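Local coordinates for caspase recruitment domain-containing protein 19 (Homo sapiens, PDB 4FH0) that associates with BCL10 through its caspase recruitment domain, the part present here, and plays a role in inhibiting the effects of BCL10-induced NF-kappa-B activation, at residues A[29-34]-A[86-91]; A[39-44]-A[78-83]; A[50-55]-A[67-72]. The protein carries 2 engineered substitutions. All blocks are in the same frame, centred on the assembly; numbering follows the deposited sequence. Where two conformers were deposited one is given.

Contact 1: residues A[29-34]-A[86-91]; sequences VDRIIL and YIHAQP
With CG beside the backbone N and anti to the carbonyl carbon (chi1 -63°), the imidazole of His88 is held out from the end of helix 75-88 against helix 26-37, where Arg31, with a similar first torsion, sets its CB over one face of the ring. This is a CH-pi contact: Arg31 CB stands 3.6 Å from the centroid of the His88 ring, 13° off the normal. Ile87 CG2 lies over the opposite face of the His88 ring, 3.5 Å from its plane, so the imidazole is sandwiched between aliphatic carbons, and a hydrogen bond from NE2 to Gln35 OE1 fixes its rotation. In the all-helical CARD fold this packing joins the two helices just before Ala89 leaves helical geometry. Beside the ring, Ile32 CG1 comes within 4.0 Å of His88 CB, the two side chains lying alongside and pointing opposite ways; Ile32 also reaches Phe81, Ala84 and Leu85. From CG to NE the chain of Arg31 is extended and carries the guanidinium beyond the imidazole. At the edge of the guanidinium, in its plane, a water accepts from Arg31 NH1 at 3.1 Å and donates to His88 O at 2.7 Å.

Contact 2: residues A[39-44]-A[78-83]; sequences YYPQIL and CQEFYR
Glu80 meets both Pro41 and Ile43 through carbon-rich packing, with no hydrogen bond between the segments. On one side the proline ring comes up to CG and the carboxylate of the glutamate: Pro41 CD is 3.7 Å from Glu80 OE2, and Pro41 CG is 3.9 Å from Glu80 CG. Nearer the helix, Ile43 crosses the glutamate at about a right angle, with its CG1 3.9 Å from Glu80 CB and its CD1 4.0 Å from Glu80 CG. The bend at chi2 (-63°) places Glu80 CD and OE2 beside Pro41 CG and CD; CB packs on Ile43, and CG touches both residues. In the six-helix CARD fold this joins the irregular connection between helices 26-37 and 46-52 to the flank of helix 75-88. The peptide bond before Pro41 is cis. Further out, backbone hydrogen bonds of Ile43 and Leu44 with Leu36 hold the connection to the preceding helix, and Ile43 is buried against Leu36 and Leu70. One turn along helix 75-88, Arg83 NH1 stands 3.9 Å from Glu80 OE1, a long salt bridge that may favour the charged carboxylate. On the same helix, Cys78 belongs to the redox-active disulfide with Cys8.

Contact 3: residues A[50-55]-A[67-72]; sequences EKFRNP and MSHLQR. Engineered in segment 67-72: Met67 (natural residue Leu).
The nearest pair of CA atoms between 50-55 and 67-72, Phe52 CA and His69 CA, are 10.5 Å apart, and two aromatic side chains span the gap between the end of helix 46-52 and helix 59-73. They meet as an offset edge-to-face pair: the edge of Phe52 is directed toward the face of His69, with ring centroids 5.9 Å apart and planes at 82°. The closest approach is from Phe52 CZ to His69 CB, 4.2 Å, not to a ring atom of the histidine. With 68 Å² buried and no nearer approach than this, the contact is light, and no hydrogen bond crosses it. Both residues direct their CB atoms toward the opposing segment, and on His69 a CG anti to the backbone N (chi1 178°) holds the imidazole out in front of the Phe52 edge. Within the CARD helical bundle, the pair joins two consecutive helices across the connection 53-58, and Leu44, from the loop before helix 46-52, touches both side chains. Phe52 is buried and also packs on Ile33 of helix 26-37, while its carbonyl O accepts a hydrogen bond from Arg62 NH1, tying the end of the short helix to the next one. On helix 59-73, His69 O is hydrogen-bonded to Ser73 OG. Met67, an engineered selenomethionine (natural leucine), has its CB pointing away from 50-55 and packs on Leu11, Thr15 and Phe81.

How the contacts relate
From the N terminus, helix 26-37 supplies the first half of contact 1, the loop after it the first half of contact 2, and the end of helix 46-52 with the residues after it the first half of contact 3. Their partners follow in reverse order: helix 59-73 closes contact 3, helix 75-88 contact 2, and the end of 75-88 with the start of 90-95 contact 1. The three loops are thus nested, contact 3 innermost. Contacts 1 and 2 touch where Ile32 CG2 packs 4.0 Å from Phe81 CE1. Contacts 1 and 3 adjoin where helix 26-37 packs on helix 46-52. Between contacts 2 and 3, Ile43 and Phe81 both pack on Leu70.

Contact 1: residues A[29-34]-A[86-91]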
# COMPACT_ATOMS: atom_id res chain seq x y z
N VAL A 29 2.11 7.53 -2.04
CA VAL A 29 1.92 6.76 -0.83
C VAL A 29 0.97 7.49 0.12
O VAL A 29 0.10 6.89 0.76
CB VAL A 29 3.27 6.43 -0.16
CG1 VAL A 29 3.05 5.80 1.22
CG2 VAL A 29 4.09 5.53 -1.09
N ASP A 30 1.16 8.80 0.25
CA ASP A 30 0.32 9.55 1.16
C ASP A 30 -1.15 9.45 0.75
O ASP A 30 -2.02 9.31 1.61
CB ASP A 30 0.76 11.01 1.20
CG ASP A 30 2.14 11.18 1.77
OD1 ASP A 30 2.73 10.19 2.31
OD2 ASP A 30 2.65 12.31 1.63
N ARG A 31 -1.42 9.52 -0.55
CA ARG A 31 -2.80 9.43 -1.02
C ARG A 31 -3.37 8.03 -0.85
O ARG A 31 -4.55 7.88 -0.57
CB ARG A 31 -2.90 9.86 -2.47
CG ARG A 31 -2.63 11.33 -2.62
CD ARG A 31 -2.56 11.72 -4.05
NE ARG A 31 -2.43 13.16 -4.18
CZ ARG A 31 -1.93 13.77 -5.25
NH1 ARG A 31 -1.47 13.08 -6.29
NH2 ARG A 31 -1.87 15.09 -5.27
N ILE A 32 -2.53 7.00 -1.03
CA ILE A 32 -2.95 5.64 -0.80
C ILE A 32 -3.33 5.45 0.67
O ILE A 32 -4.35 4.83 0.98
CB ILE A 32 -1.83 4.67 -1.22
CG1 ILE A 32 -1.72 4.67 -2.75
CG2 ILE A 32 -2.10 3.28 -0.71
CD1 ILE A 32 -0.46 4.01 -3.31
N ILE A 33 -2.52 5.98 1.57
CA ILE A 33 -2.80 5.87 2.99
C ILE A 33 -4.14 6.54 3.31
O ILE A 33 -4.96 6.00 4.06
CB ILE A 33 -1.67 6.47 3.80
CG1 ILE A 33 -0.49 5.50 3.79
CG2 ILE A 33 -2.10 6.76 5.25
CD1 ILE A 33 0.79 6.15 4.17
N LEU A 34 -4.37 7.71 2.73
CA LEU A 34 -5.64 8.40 2.95
C LEU A 34 -6.82 7.59 2.44
O LEU A 34 -7.85 7.49 3.10
CB LEU A 34 -5.61 9.78 2.35
CG LEU A 34 -4.73 10.69 3.19
CD1 LEU A 34 -4.66 12.04 2.53
CD2 LEU A 34 -5.25 10.81 4.61
N TYR A 86 -4.58 1.42 -7.79
CA TYR A 86 -5.19 1.80 -9.07
C TYR A 86 -5.55 3.27 -9.09
O TYR A 86 -5.26 3.99 -10.05
CB TYR A 86 -6.45 0.97 -9.37
CG TYR A 86 -7.28 1.60 -10.47
CD1 TYR A 86 -6.89 1.51 -11.78
CD2 TYR A 86 -8.43 2.29 -10.18
CE1 TYR A 86 -7.62 2.11 -12.78
CE2 TYR A 86 -9.18 2.89 -11.17
CZ TYR A 86 -8.77 2.80 -12.47
OH TYR A 86 -9.50 3.38 -13.48
N ILE A 87 -6.18 3.75 -8.03
CA ILE A 87 -6.64 5.15 -8.01
C ILE A 87 -5.46 6.13 -8.06
O ILE A 87 -5.50 7.11 -8.83
CB ILE A 87 -7.51 5.45 -6.76
CG1 ILE A 87 -8.79 4.63 -6.83
CG2 ILE A 87 -7.81 6.97 -6.66
CD1 ILE A 87 -9.58 4.64 -5.55
N HIS A 88 -4.44 5.90 -7.24
CA HIS A 88 -3.38 6.89 -7.04
C HIS A 88 -2.03 6.61 -7.71
O HIS A 88 -1.16 7.47 -7.71
CB HIS A 88 -3.18 7.11 -5.54
CG HIS A 88 -4.39 7.67 -4.88
ND1 HIS A 88 -4.89 8.91 -5.20
CD2 HIS A 88 -5.23 7.15 -3.95
CE1 HIS A 88 -5.97 9.14 -4.48
NE2 HIS A 88 -6.21 8.08 -3.72
N ALA A 89 -1.85 5.44 -8.27
CA ALA A 89 -0.63 5.07 -8.96
C ALA A 89 -0.90 4.14 -10.13
O ALA A 89 -0.36 3.14 -10.22
CB ALA A 89 0.36 4.40 -8.01
N GLN A 90 -1.80 4.55 -11.00
CA GLN A 90 -2.24 3.66 -12.05
C GLN A 90 -1.13 3.06 -12.92
O GLN A 90 -1.18 1.87 -13.22
CB GLN A 90 -3.32 4.33 -12.90
CG GLN A 90 -4.06 3.34 -13.79
CD GLN A 90 -3.37 3.11 -15.12
OE1 GLN A 90 -2.71 4.00 -15.66
NE2 GLN A 90 -3.51 1.89 -15.63
N PRO A 91 -0.14 3.86 -13.33
CA PRO A 91 0.92 3.27 -14.15
C PRO A 91 1.61 2.10 -13.45
O PRO A 91 1.84 1.04 -14.04
CB PRO A 91 1.86 4.44 -14.37
CG PRO A 91 0.96 5.61 -14.35
CD PRO A 91 -0.02 5.32 -13.26
O HOH W 1 -1.15 10.11 -6.98

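Contact 2: residues A[39-44]-A[78-83]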
# COMPACT_ATOMS: atom_id res chain seq x y z
N TYR A 39 -12.43 6.15 4.38
CA TYR A 39 -13.61 5.56 3.83
C TYR A 39 -14.02 4.23 4.52
O TYR A 39 -13.76 4.04 5.69
CB TYR A 39 -13.44 5.49 2.29
CG TYR A 39 -13.02 6.80 1.70
CD1 TYR A 39 -13.86 7.87 1.67
CD2 TYR A 39 -11.79 7.00 1.24
CE1 TYR A 39 -13.47 9.06 1.17
CE2 TYR A 39 -11.41 8.21 0.74
CZ TYR A 39 -12.27 9.24 0.71
OH TYR A 39 -11.88 10.44 0.27
N TYR A 40 -14.78 3.39 3.77
CA TYR A 40 -15.25 2.13 4.32
C TYR A 40 -15.01 1.01 3.31
O TYR A 40 -15.44 1.10 2.18
CB TYR A 40 -16.75 2.20 4.67
CG TYR A 40 -17.21 0.95 5.39
CD1 TYR A 40 -17.06 0.83 6.77
CD2 TYR A 40 -17.72 -0.14 4.70
CE1 TYR A 40 -17.40 -0.32 7.43
CE2 TYR A 40 -18.08 -1.29 5.37
CZ TYR A 40 -17.92 -1.37 6.73
OH TYR A 40 -18.29 -2.53 7.39
N PRO A 41 -14.34 -0.06 3.72
CA PRO A 41 -13.84 -0.30 5.07
C PRO A 41 -12.68 0.61 5.38
O PRO A 41 -11.97 1.08 4.50
CB PRO A 41 -13.37 -1.76 5.01
CG PRO A 41 -13.03 -1.98 3.60
CD PRO A 41 -14.04 -1.19 2.82
N GLN A 42 -12.49 0.85 6.66
CA GLN A 42 -11.30 1.55 7.12
C GLN A 42 -10.21 0.54 7.40
O GLN A 42 -10.30 -0.28 8.33
CB GLN A 42 -11.61 2.34 8.38
CG GLN A 42 -10.43 3.12 8.89
CD GLN A 42 -10.75 3.97 10.10
OE1 GLN A 42 -11.29 3.48 11.10
NE2 GLN A 42 -10.45 5.25 10.01
N ILE A 43 -9.19 0.56 6.56
CA ILE A 43 -8.08 -0.38 6.67
C ILE A 43 -7.03 0.11 7.66
O ILE A 43 -6.43 -0.69 8.39
CB ILE A 43 -7.48 -0.60 5.29
CG1 ILE A 43 -8.55 -1.12 4.33
CG2 ILE A 43 -6.28 -1.53 5.35
CD1 ILE A 43 -9.35 -2.28 4.83
N LEU A 44 -6.83 1.42 7.71
CA LEU A 44 -5.86 2.05 8.61
C LEU A 44 -6.53 3.03 9.53
O LEU A 44 -7.25 3.92 9.09
CB LEU A 44 -4.79 2.77 7.81
CG LEU A 44 -3.94 1.94 6.85
CD1 LEU A 44 -2.98 2.87 6.09
CD2 LEU A 44 -3.18 0.84 7.58
N CYS A 78 -5.83 -6.36 1.61
CA CYS A 78 -4.99 -6.43 0.44
C CYS A 78 -5.79 -5.99 -0.81
O CYS A 78 -5.28 -5.29 -1.66
CB CYS A 78 -4.41 -7.83 0.29
SG CYS A 78 -3.22 -8.27 1.60
N GLN A 79 -7.02 -6.43 -0.92
CA GLN A 79 -7.88 -6.00 -2.02
C GLN A 79 -8.05 -4.48 -2.04
O GLN A 79 -7.93 -3.85 -3.10
CB GLN A 79 -9.25 -6.68 -1.90
CG GLN A 79 -10.19 -6.27 -3.02
CD GLN A 79 -11.46 -7.11 -3.08
OE1 GLN A 79 -11.80 -7.85 -2.15
NE2 GLN A 79 -12.16 -7.01 -4.19
N GLU A 80 -8.30 -3.88 -0.88
CA GLU A 80 -8.46 -2.44 -0.81
C GLU A 80 -7.17 -1.74 -1.19
O GLU A 80 -7.21 -0.69 -1.82
CB GLU A 80 -8.94 -2.02 0.58
CG GLU A 80 -10.32 -2.54 0.92
CD GLU A 80 -11.42 -2.00 0.01
OE1 GLU A 80 -11.28 -0.88 -0.55
OE2 GLU A 80 -12.43 -2.69 -0.15
N PHE A 81 -6.03 -2.29 -0.81
CA PHE A 81 -4.76 -1.70 -1.22
C PHE A 81 -4.66 -1.65 -2.74
O PHE A 81 -4.25 -0.64 -3.30
CB PHE A 81 -3.57 -2.46 -0.63
CG PHE A 81 -2.28 -1.99 -1.19
CD1 PHE A 81 -1.69 -0.82 -0.73
CD2 PHE A 81 -1.64 -2.70 -2.19
CE1 PHE A 81 -0.48 -0.37 -1.27
CE2 PHE A 81 -0.48 -2.23 -2.75
CZ PHE A 81 0.11 -1.08 -2.28
N TYR A 82 -5.00 -2.75 -3.43
CA TYR A 82 -4.92 -2.75 -4.88
C TYR A 82 -5.84 -1.71 -5.50
O TYR A 82 -5.49 -1.09 -6.49
CB TYR A 82 -5.16 -4.13 -5.48
CG TYR A 82 -3.90 -4.98 -5.41
CD1 TYR A 82 -3.66 -5.84 -4.36
CD2 TYR A 82 -2.94 -4.89 -6.40
CE1 TYR A 82 -2.50 -6.58 -4.30
CE2 TYR A 82 -1.79 -5.65 -6.35
CZ TYR A 82 -1.56 -6.48 -5.31
OH TYR A 82 -0.38 -7.22 -5.23
N ARG A 83 -7.02 -1.53 -4.92
CA ARG A 83 -7.90 -0.50 -5.43
C ARG A 83 -7.28 0.88 -5.23
O ARG A 83 -7.29 1.73 -6.13
CB ARG A 83 -9.28 -0.56 -4.79
CG ARG A 83 -10.15 0.62 -5.25
CD ARG A 83 -11.61 0.37 -5.03
NE ARG A 83 -12.44 1.58 -5.14
CZ ARG A 83 -12.70 2.39 -4.12
NH1 ARG A 83 -12.19 2.13 -2.92
NH2 ARG A 83 -13.47 3.45 -4.29

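Contact 3: residues A[50-55]-A[67-72]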
# COMPACT_ATOMS: atom_id res chain seq x y z
N GLU A 50 -0.95 8.00 10.44
CA GLU A 50 0.07 8.97 10.76
C GLU A 50 1.44 8.31 10.81
O GLU A 50 2.42 8.88 10.36
CB GLU A 50 -0.24 9.68 12.09
CG GLU A 50 -1.51 10.51 12.08
CD GLU A 50 -1.56 11.59 11.01
OE1 GLU A 50 -0.50 12.11 10.57
OE2 GLU A 50 -2.69 11.93 10.61
N LYS A 51 1.51 7.10 11.34
CA LYS A 51 2.75 6.34 11.36
C LYS A 51 3.29 6.12 9.94
O LYS A 51 4.48 6.33 9.67
CB LYS A 51 2.51 4.99 12.05
CG LYS A 51 3.68 4.03 12.00
CD LYS A 51 3.39 2.78 12.80
N PHE A 52 2.42 5.70 9.03
CA PHE A 52 2.88 5.42 7.67
C PHE A 52 3.16 6.67 6.83
O PHE A 52 3.79 6.57 5.78
CB PHE A 52 1.90 4.48 6.98
CG PHE A 52 1.89 3.09 7.58
CD1 PHE A 52 3.06 2.36 7.73
CD2 PHE A 52 0.71 2.51 8.01
CE1 PHE A 52 3.04 1.11 8.28
CE2 PHE A 52 0.70 1.22 8.55
CZ PHE A 52 1.87 0.54 8.69
N ARG A 53 2.70 7.84 7.29
CA ARG A 53 2.94 9.13 6.64
C ARG A 53 4.08 9.90 7.32
O ARG A 53 4.39 11.03 6.92
CB ARG A 53 1.65 9.98 6.65
CG ARG A 53 0.50 9.50 5.76
CD ARG A 53 -0.84 10.16 6.16
NE ARG A 53 -0.89 11.57 5.80
CZ ARG A 53 -1.21 12.03 4.59
NH1 ARG A 53 -1.52 11.17 3.62
NH2 ARG A 53 -1.21 13.33 4.35
N ASN A 54 4.68 9.32 8.36
CA ASN A 54 5.66 10.02 9.18
C ASN A 54 6.85 10.47 8.35
O ASN A 54 7.62 9.64 7.86
CB ASN A 54 6.11 9.12 10.33
CG ASN A 54 7.16 9.75 11.19
OD1 ASN A 54 7.51 10.90 11.01
ND2 ASN A 54 7.70 8.99 12.12
N PRO A 55 7.04 11.79 8.21
CA PRO A 55 8.11 12.25 7.34
C PRO A 55 9.52 11.92 7.87
O PRO A 55 10.46 11.98 7.10
CB PRO A 55 7.92 13.77 7.31
CG PRO A 55 6.54 14.01 7.71
CD PRO A 55 6.19 12.91 8.66
N MSE A 67 3.27 -2.99 3.80
CA MSE A 67 3.04 -4.28 3.17
C MSE A 67 2.90 -5.39 4.19
O MSE A 67 2.02 -6.23 4.06
CB MSE A 67 4.16 -4.64 2.20
CG MSE A 67 4.37 -3.65 1.08
SE MSE A 67 2.77 -3.37 -0.03
CE MSE A 67 2.29 -1.61 0.62
N SER A 68 3.75 -5.39 5.21
CA SER A 68 3.65 -6.41 6.25
C SER A 68 2.33 -6.31 6.98
O SER A 68 1.72 -7.32 7.30
CB SER A 68 4.80 -6.26 7.24
OG SER A 68 6.04 -6.48 6.61
N HIS A 69 1.91 -5.09 7.28
CA HIS A 69 0.65 -4.86 7.94
C HIS A 69 -0.53 -5.42 7.14
O HIS A 69 -1.39 -6.10 7.69
CB HIS A 69 0.50 -3.36 8.18
CG HIS A 69 -0.80 -2.98 8.81
ND1 HIS A 69 -0.89 -2.58 10.12
CD2 HIS A 69 -2.06 -2.91 8.31
CE1 HIS A 69 -2.14 -2.29 10.41
NE2 HIS A 69 -2.88 -2.50 9.33
N LEU A 70 -0.56 -5.14 5.84
CA LEU A 70 -1.66 -5.59 5.00
C LEU A 70 -1.65 -7.10 4.85
O LEU A 70 -2.70 -7.74 4.90
CB LEU A 70 -1.58 -4.93 3.63
CG LEU A 70 -1.74 -3.41 3.60
CD1 LEU A 70 -1.28 -2.87 2.27
CD2 LEU A 70 -3.18 -3.00 3.87
N GLN A 71 -0.46 -7.68 4.65
CA GLN A 71 -0.37 -9.13 4.51
C GLN A 71 -0.86 -9.85 5.75
O GLN A 71 -1.50 -10.92 5.63
CB GLN A 71 1.07 -9.55 4.17
CG GLN A 71 1.52 -9.06 2.79
CD GLN A 71 3.01 -9.12 2.55
OE1 GLN A 71 3.75 -9.73 3.29
NE2 GLN A 71 3.46 -8.48 1.48
N ARG A 72 -0.58 -9.31 6.93
CA ARG A 72 -1.03 -9.97 8.16
C ARG A 72 -2.53 -9.77 8.43
O ARG A 72 -3.17 -10.61 9.08
CB ARG A 72 -0.17 -9.55 9.38
CG ARG A 72 -0.43 -8.19 10.00
CD ARG A 72 0.38 -7.99 11.31
NE ARG A 72 1.83 -8.11 11.10
CZ ARG A 72 2.67 -7.09 10.89
NH1 ARG A 72 2.24 -5.84 10.87
NH2 ARG A 72 3.96 -7.34 10.68